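Local atomic coordinates of exoribonuclease II, mitochondrial (Candida glabrata, PDB entry 6F3H), a protein that degrades RNA in the 3' to 5' direction as the nuclease component of the mitochondrial degradosome, probably with the help of bound magnesium. Residues Y462-V467 with R747-Y752; D301-N306 with S351-G356. The protein carries 1 engineered substitution. All blocks are in the same frame, centred on the assembly; numbering follows the deposited sequence.

Contact 1: residues Y462-V467 with R747-Y752. With nucleotides of chain C.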
loop_
_atom_site.group_PDB
_atom_site.type_symbol
_atom_site.label_atom_id
_atom_site.label_comp_id
_atom_site.label_asym_id
_atom_site.label_seq_id
_atom_site.Cartn_x
_atom_site.Cartn_y
_atom_site.Cartn_z
ATOM N N TYR A 462 -3.896 -7.113 -6.261
ATOM C CA TYR A 462 -3.428 -7.356 -7.619
ATOM C C TYR A 462 -1.937 -7.662 -7.556
ATOM O O TYR A 462 -1.141 -6.786 -7.206
ATOM C CB TYR A 462 -3.686 -6.148 -8.519
ATOM C CG TYR A 462 -5.153 -5.775 -8.764
ATOM C CD1 TYR A 462 -5.980 -6.560 -9.559
ATOM C CD2 TYR A 462 -5.694 -4.615 -8.224
ATOM C CE1 TYR A 462 -7.307 -6.212 -9.785
ATOM C CE2 TYR A 462 -7.013 -4.266 -8.438
ATOM C CZ TYR A 462 -7.818 -5.060 -9.222
ATOM O OH TYR A 462 -9.141 -4.701 -9.432
ATOM N N LEU A 463 -1.558 -8.895 -7.887
ATOM C CA LEU A 463 -0.165 -9.328 -7.906
ATOM C C LEU A 463 0.175 -10.075 -9.188
ATOM O O LEU A 463 -0.682 -10.763 -9.750
ATOM C CB LEU A 463 0.119 -10.240 -6.717
ATOM C CG LEU A 463 0.176 -9.567 -5.364
ATOM C CD1 LEU A 463 0.148 -10.655 -4.358
ATOM C CD2 LEU A 463 1.466 -8.787 -5.232
ATOM N N PRO A 464 1.430 -9.988 -9.660
ATOM C CA PRO A 464 1.818 -10.735 -10.874
ATOM C C PRO A 464 1.453 -12.192 -10.809
ATOM O O PRO A 464 1.248 -12.831 -11.848
ATOM C CB PRO A 464 3.342 -10.572 -10.916
ATOM C CG PRO A 464 3.602 -9.343 -10.174
ATOM C CD PRO A 464 2.580 -9.290 -9.069
ATOM N N ASP A 465 1.397 -12.740 -9.602
ATOM C CA ASP A 465 1.044 -14.132 -9.407
ATOM C C ASP A 465 -0.458 -14.344 -9.482
ATOM O O ASP A 465 -0.913 -15.352 -10.024
ATOM C CB ASP A 465 1.585 -14.619 -8.064
ATOM C CG ASP A 465 3.096 -14.466 -7.948
ATOM O OD1 ASP A 465 3.546 -13.303 -7.881
ATOM O OD2 ASP A 465 3.825 -15.495 -7.913
ATOM N N LEU A 466 -1.243 -13.435 -8.918
ATOM C CA LEU A 466 -2.652 -13.728 -8.688
ATOM C C LEU A 466 -3.412 -12.448 -8.380
ATOM O O LEU A 466 -2.831 -11.369 -8.255
ATOM C CB LEU A 466 -2.820 -14.718 -7.543
ATOM C CG LEU A 466 -2.907 -13.970 -6.215
ATOM C CD1 LEU A 466 -3.537 -14.840 -5.158
ATOM C CD2 LEU A 466 -1.541 -13.460 -5.769
ATOM N N VAL A 467 -4.734 -12.583 -8.252
ATOM C CA VAL A 467 -5.607 -11.484 -7.858
ATOM C C VAL A 467 -6.608 -11.959 -6.804
ATOM O O VAL A 467 -7.135 -13.070 -6.902
ATOM C CB VAL A 467 -6.328 -10.910 -9.089
ATOM C CG1 VAL A 467 -7.091 -9.656 -8.708
ATOM C CG2 VAL A 467 -5.325 -10.636 -10.235
ATOM N N ARG A 747 5.607 -4.682 -4.405
ATOM C CA ARG A 747 7.035 -4.525 -4.677
ATOM C C ARG A 747 7.786 -5.806 -4.388
ATOM O O ARG A 747 8.670 -6.203 -5.151
ATOM C CB ARG A 747 7.632 -3.386 -3.841
ATOM N N HIS A 748 7.425 -6.504 -3.327
ATOM C CA HIS A 748 8.257 -7.634 -2.961
ATOM C C HIS A 748 8.155 -8.751 -3.988
ATOM O O HIS A 748 9.174 -9.291 -4.426
ATOM C CB HIS A 748 7.929 -8.117 -1.561
ATOM C CG HIS A 748 9.079 -8.820 -0.932
ATOM N ND1 HIS A 748 10.338 -8.260 -0.879
ATOM C CD2 HIS A 748 9.181 -10.039 -0.352
ATOM C CE1 HIS A 748 11.168 -9.105 -0.294
ATOM N NE2 HIS A 748 10.491 -10.190 0.041
ATOM N N SER A 749 6.935 -9.101 -4.399
ATOM C CA SER A 749 6.754 -10.163 -5.386
ATOM C C SER A 749 7.353 -9.820 -6.741
ATOM O O SER A 749 8.011 -10.652 -7.376
ATOM C CB SER A 749 5.279 -10.443 -5.584
ATOM O OG SER A 749 5.166 -11.528 -6.477
ATOM N N SER A 750 7.100 -8.616 -7.223
ATOM C CA SER A 750 7.620 -8.254 -8.526
ATOM C C SER A 750 9.131 -8.238 -8.512
ATOM O O SER A 750 9.777 -8.708 -9.452
ATOM C CB SER A 750 7.053 -6.909 -8.928
ATOM O OG SER A 750 5.641 -6.986 -9.068
ATOM N N THR A 751 9.716 -7.702 -7.451
ATOM C CA THR A 751 11.152 -7.846 -7.231
ATOM C C THR A 751 11.586 -9.298 -7.302
ATOM O O THR A 751 12.581 -9.628 -7.953
ATOM C CB THR A 751 11.528 -7.257 -5.904
ATOM O OG1 THR A 751 11.089 -5.900 -5.882
ATOM C CG2 THR A 751 12.976 -7.282 -5.778
ATOM N N TYR A 752 10.877 -10.181 -6.591
ATOM C CA TYR A 752 11.258 -11.585 -6.613
ATOM C C TYR A 752 11.370 -12.054 -8.038
ATOM O O TYR A 752 12.351 -12.698 -8.405
ATOM C CB TYR A 752 10.239 -12.428 -5.855
ATOM C CG TYR A 752 10.314 -13.933 -6.092
ATOM C CD1 TYR A 752 11.396 -14.686 -5.641
ATOM C CD2 TYR A 752 9.285 -14.609 -6.722
ATOM C CE1 TYR A 752 11.447 -16.073 -5.833
ATOM C CE2 TYR A 752 9.337 -15.997 -6.918
ATOM C CZ TYR A 752 10.402 -16.714 -6.484
ATOM O OH TYR A 752 10.344 -18.065 -6.735
ATOM P P C C 6 -10.791 -0.034 -13.505
ATOM O OP1 C C 6 -12.122 -0.472 -13.947
ATOM O OP2 C C 6 -10.615 0.760 -12.278
ATOM O "O5'" C C 6 -9.961 -1.372 -13.432
ATOM C "C5'" C C 6 -9.796 -2.153 -14.605
ATOM C "C4'" C C 6 -8.765 -3.242 -14.423
ATOM O "O4'" C C 6 -7.423 -2.691 -14.348
ATOM C "C3'" C C 6 -8.857 -4.073 -13.164
ATOM O "O3'" C C 6 -9.907 -5.016 -13.181
ATOM C "C2'" C C 6 -7.498 -4.721 -13.152
ATOM O "O2'" C C 6 -7.453 -5.667 -14.196
ATOM C "C1'" C C 6 -6.617 -3.548 -13.576
ATOM N N1 C C 6 -6.050 -2.826 -12.403
ATOM C C2 C C 6 -4.862 -3.335 -11.823
ATOM O O2 C C 6 -4.319 -4.325 -12.315
ATOM N N3 C C 6 -4.267 -2.780 -10.748
ATOM C C4 C C 6 -4.837 -1.722 -10.216
ATOM N N4 C C 6 -4.210 -1.197 -9.158
ATOM C C5 C C 6 -6.043 -1.168 -10.764
ATOM C C6 C C 6 -6.620 -1.737 -11.831
#
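Asp465 and Ser749 make the one hydrogen bond between the two segments: Ser749 OG donates to Asp465 OD1 over 2.8 Å, arriving on the syn side of the carboxylate and 26° out of its plane. Ser749 CB points toward the turn, and chi1 of -176° sets OG beside the carbonyl carbon, where it meets the carboxylate. The same OD1 also accepts from Trp753 NE1, while OD2 is held by Asn352 ND2, so both carboxylate oxygens are engaged by donors.

On the packed side CG and CD of Pro464 lie alongside Ser750 OG, with CG at 3.3 Å from it. Val581 of strand 580-584 touches both of these residues and Leu583 touches Asp465, which closes the contact from that strand. Ser749 and Ser750 are buried, whereas Pro464 and Asp465 stay partly exposed, and contact thins toward Leu463, whose CD2 comes no nearer than 4.2 Å to Ser749 CB.

Residues 462-467 form a two-residue beta-hairpin between strands 461-462 and 467-468. Leu463 N bonds to Leu466 O at 2.8 Å, a weak return bond runs from Leu466 N to Leu463 O, and Pro464 and Asp465 make a type I-like turn. The Tyr462 side chain turns from the helix to the RNA: its ring lies under the base of nucleotide C6 of chain C, with C2 of C6 3.8 Å above the ring centre, while its carbonyl is bonded by Gln746 NE2 of helix 725-761.

One turn of the RNB domain thus meets both RNA and helix 725-761. The serine, tryptophan and asparagine donors to Asp465 are neutral, so they would probably stabilise a negative charge and hold the carboxylate's orientation.

Contact 2: residues D301-N306 with S351-G356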
loop_
_atom_site.group_PDB
_atom_site.type_symbol
_atom_site.label_atom_id
_atom_site.label_comp_id
_atom_site.label_asym_id
_atom_site.label_seq_id
_atom_site.Cartn_x
_atom_site.Cartn_y
_atom_site.Cartn_z
ATOM N N ASP A 301 7.797 -20.763 6.760
ATOM C CA ASP A 301 7.541 -19.527 7.476
ATOM C C ASP A 301 8.730 -18.575 7.415
ATOM O O ASP A 301 8.553 -17.371 7.586
ATOM C CB ASP A 301 7.155 -19.834 8.928
ATOM C CG ASP A 301 5.705 -20.291 9.064
ATOM O OD1 ASP A 301 4.921 -19.947 8.168
ATOM O OD2 ASP A 301 5.321 -20.949 10.057
ATOM N N TYR A 302 9.934 -19.063 7.146
ATOM C CA TYR A 302 11.041 -18.124 7.013
ATOM C C TYR A 302 11.064 -17.472 5.632
ATOM O O TYR A 302 11.104 -16.246 5.530
ATOM C CB TYR A 302 12.367 -18.825 7.309
ATOM C CG TYR A 302 13.513 -17.874 7.582
ATOM C CD1 TYR A 302 13.778 -17.407 8.862
ATOM C CD2 TYR A 302 14.321 -17.428 6.552
ATOM C CE1 TYR A 302 14.826 -16.519 9.100
ATOM C CE2 TYR A 302 15.366 -16.546 6.777
ATOM C CZ TYR A 302 15.615 -16.095 8.045
ATOM O OH TYR A 302 16.658 -15.219 8.237
ATOM N N ALA A 303 11.003 -18.274 4.563
ATOM C CA ALA A 303 11.035 -17.737 3.200
ATOM C C ALA A 303 9.896 -16.766 2.944
ATOM O O ALA A 303 10.060 -15.782 2.211
ATOM C CB ALA A 303 10.975 -18.868 2.184
ATOM N N ALA A 304 8.717 -17.059 3.490
ATOM C CA ALA A 304 7.557 -16.205 3.343
ATOM C C ALA A 304 7.672 -14.901 4.109
ATOM O O ALA A 304 6.905 -13.979 3.834
ATOM C CB ALA A 304 6.336 -16.963 3.811
ATOM N N GLY A 305 8.618 -14.787 5.033
ATOM C CA GLY A 305 8.781 -13.582 5.826
ATOM C C GLY A 305 7.951 -13.510 7.084
ATOM O O GLY A 305 7.837 -12.427 7.669
ATOM N N ASN A 306 7.378 -14.629 7.527
ATOM C CA ASN A 306 6.524 -14.636 8.707
ATOM C C ASN A 306 7.295 -14.660 10.022
ATOM O O ASN A 306 6.794 -14.160 11.032
ATOM C CB ASN A 306 5.618 -15.849 8.675
ATOM C CG ASN A 306 4.582 -15.767 7.612
ATOM O OD1 ASN A 306 4.056 -14.695 7.302
ATOM N ND2 ASN A 306 4.287 -16.906 7.018
ATOM N N SER A 351 7.591 -21.545 -7.380
ATOM C CA SER A 351 7.247 -21.471 -5.981
ATOM C C SER A 351 7.541 -20.052 -5.552
ATOM O O SER A 351 8.690 -19.701 -5.285
ATOM C CB SER A 351 8.010 -22.489 -5.166
ATOM O OG SER A 351 7.548 -23.775 -5.528
ATOM N N ASN A 352 6.513 -19.245 -5.535
ATOM C CA ASN A 352 6.648 -17.966 -4.892
ATOM C C ASN A 352 6.168 -18.182 -3.475
ATOM O O ASN A 352 4.986 -18.433 -3.235
ATOM C CB ASN A 352 5.853 -16.884 -5.590
ATOM C CG ASN A 352 6.222 -15.543 -5.077
ATOM O OD1 ASN A 352 7.088 -15.437 -4.210
ATOM N ND2 ASN A 352 5.571 -14.508 -5.572
ATOM N N PHE A 353 7.084 -18.060 -2.544
ATOM C CA PHE A 353 6.776 -18.318 -1.155
ATOM C C PHE A 353 6.250 -17.097 -0.435
ATOM O O PHE A 353 5.639 -17.241 0.623
ATOM C CB PHE A 353 8.027 -18.792 -0.434
ATOM C CG PHE A 353 8.522 -20.114 -0.890
ATOM C CD1 PHE A 353 7.858 -21.270 -0.538
ATOM C CD2 PHE A 353 9.653 -20.201 -1.670
ATOM C CE1 PHE A 353 8.306 -22.484 -0.951
ATOM C CE2 PHE A 353 10.109 -21.415 -2.085
ATOM C CZ PHE A 353 9.430 -22.561 -1.720
ATOM N N ILE A 354 6.516 -15.907 -0.965
ATOM C CA ILE A 354 5.923 -14.681 -0.461
ATOM C C ILE A 354 4.430 -14.860 -0.317
ATOM O O ILE A 354 3.788 -14.254 0.551
ATOM C CB ILE A 354 6.265 -13.540 -1.430
ATOM C CG1 ILE A 354 7.775 -13.516 -1.668
ATOM C CG2 ILE A 354 5.771 -12.216 -0.904
ATOM C CD1 ILE A 354 8.193 -12.573 -2.759
ATOM N N LEU A 355 3.852 -15.712 -1.148
ATOM C CA LEU A 355 2.426 -15.943 -1.083
ATOM C C LEU A 355 2.019 -16.574 0.231
ATOM O O LEU A 355 0.845 -16.530 0.592
ATOM C CB LEU A 355 2.020 -16.834 -2.249
ATOM C CG LEU A 355 2.658 -16.251 -3.511
ATOM C CD1 LEU A 355 2.365 -17.096 -4.727
ATOM C CD2 LEU A 355 2.168 -14.821 -3.710
ATOM N N GLY A 356 2.953 -17.155 0.951
ATOM C CA GLY A 356 2.671 -17.668 2.268
ATOM C C GLY A 356 2.604 -16.632 3.364
ATOM O O GLY A 356 2.339 -16.982 4.516
#
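Phe353 and Asn306 bring the flat groups. The Phe353 ring meets Ala303 obliquely, through its root: Ala303 CB lies 3.9 Å from Phe353 CB, and the ring then leads away to Leu341 and Val342 of helix 334-343 and to Leu820. The Asn306 amide uses its edge, with Gly356 O within 5° of the amide plane. Its ND2 reaches Gly356 O at 3.2 Å in a nearly straight bond (173°), although the donor stands above the plane of that carbonyl. With CG beside the backbone N (chi1 -70°), the amide can also give a weak bond to Asp301 OD1, while Asn306 OD1 accepts from Trp358 N.

Between these groups Ala304 CB rests 3.3 Å from Phe353 O and 3.8 Å from Gly356 C, the latter residue having no side chain to intervene.

The helix 293-303 ends here in a Schellman motif: Gly305 has positive phi, Gly305 N bonds back to Tyr302 O at 2.9 Å and Asn306 N to Asp301 O at 3.0 Å. The helix terminus is therefore docked by methyl packing and fastened by Asn306 ND2 to Gly356 O, and by Asn357 ND2 and Arg334 NE to the carbonyls of Ala304 and Ala303.

From the N terminus, the chain first reaches 301-306, the end of helix 293-303 and the turn after it, passes helices 311-322 and 334-343, and returns at 351-356, so contact 2 closes a short, half-helical loop of 44 residues. It then continues into the RNB domain, turns at 462-467, and meets helix 725-761 only after 279 more residues, where contact 1 closes a far longer excursion. The two loops follow in series, neither nested nor crossed. The contact centres are nevertheless about 12 Å apart: Asn352 packs on Tyr752 and Ile354 on His748, tying helix 293-303 and loop 351-356 to helix 725-761, and Asn352 also reaches Asp465 of the hairpin.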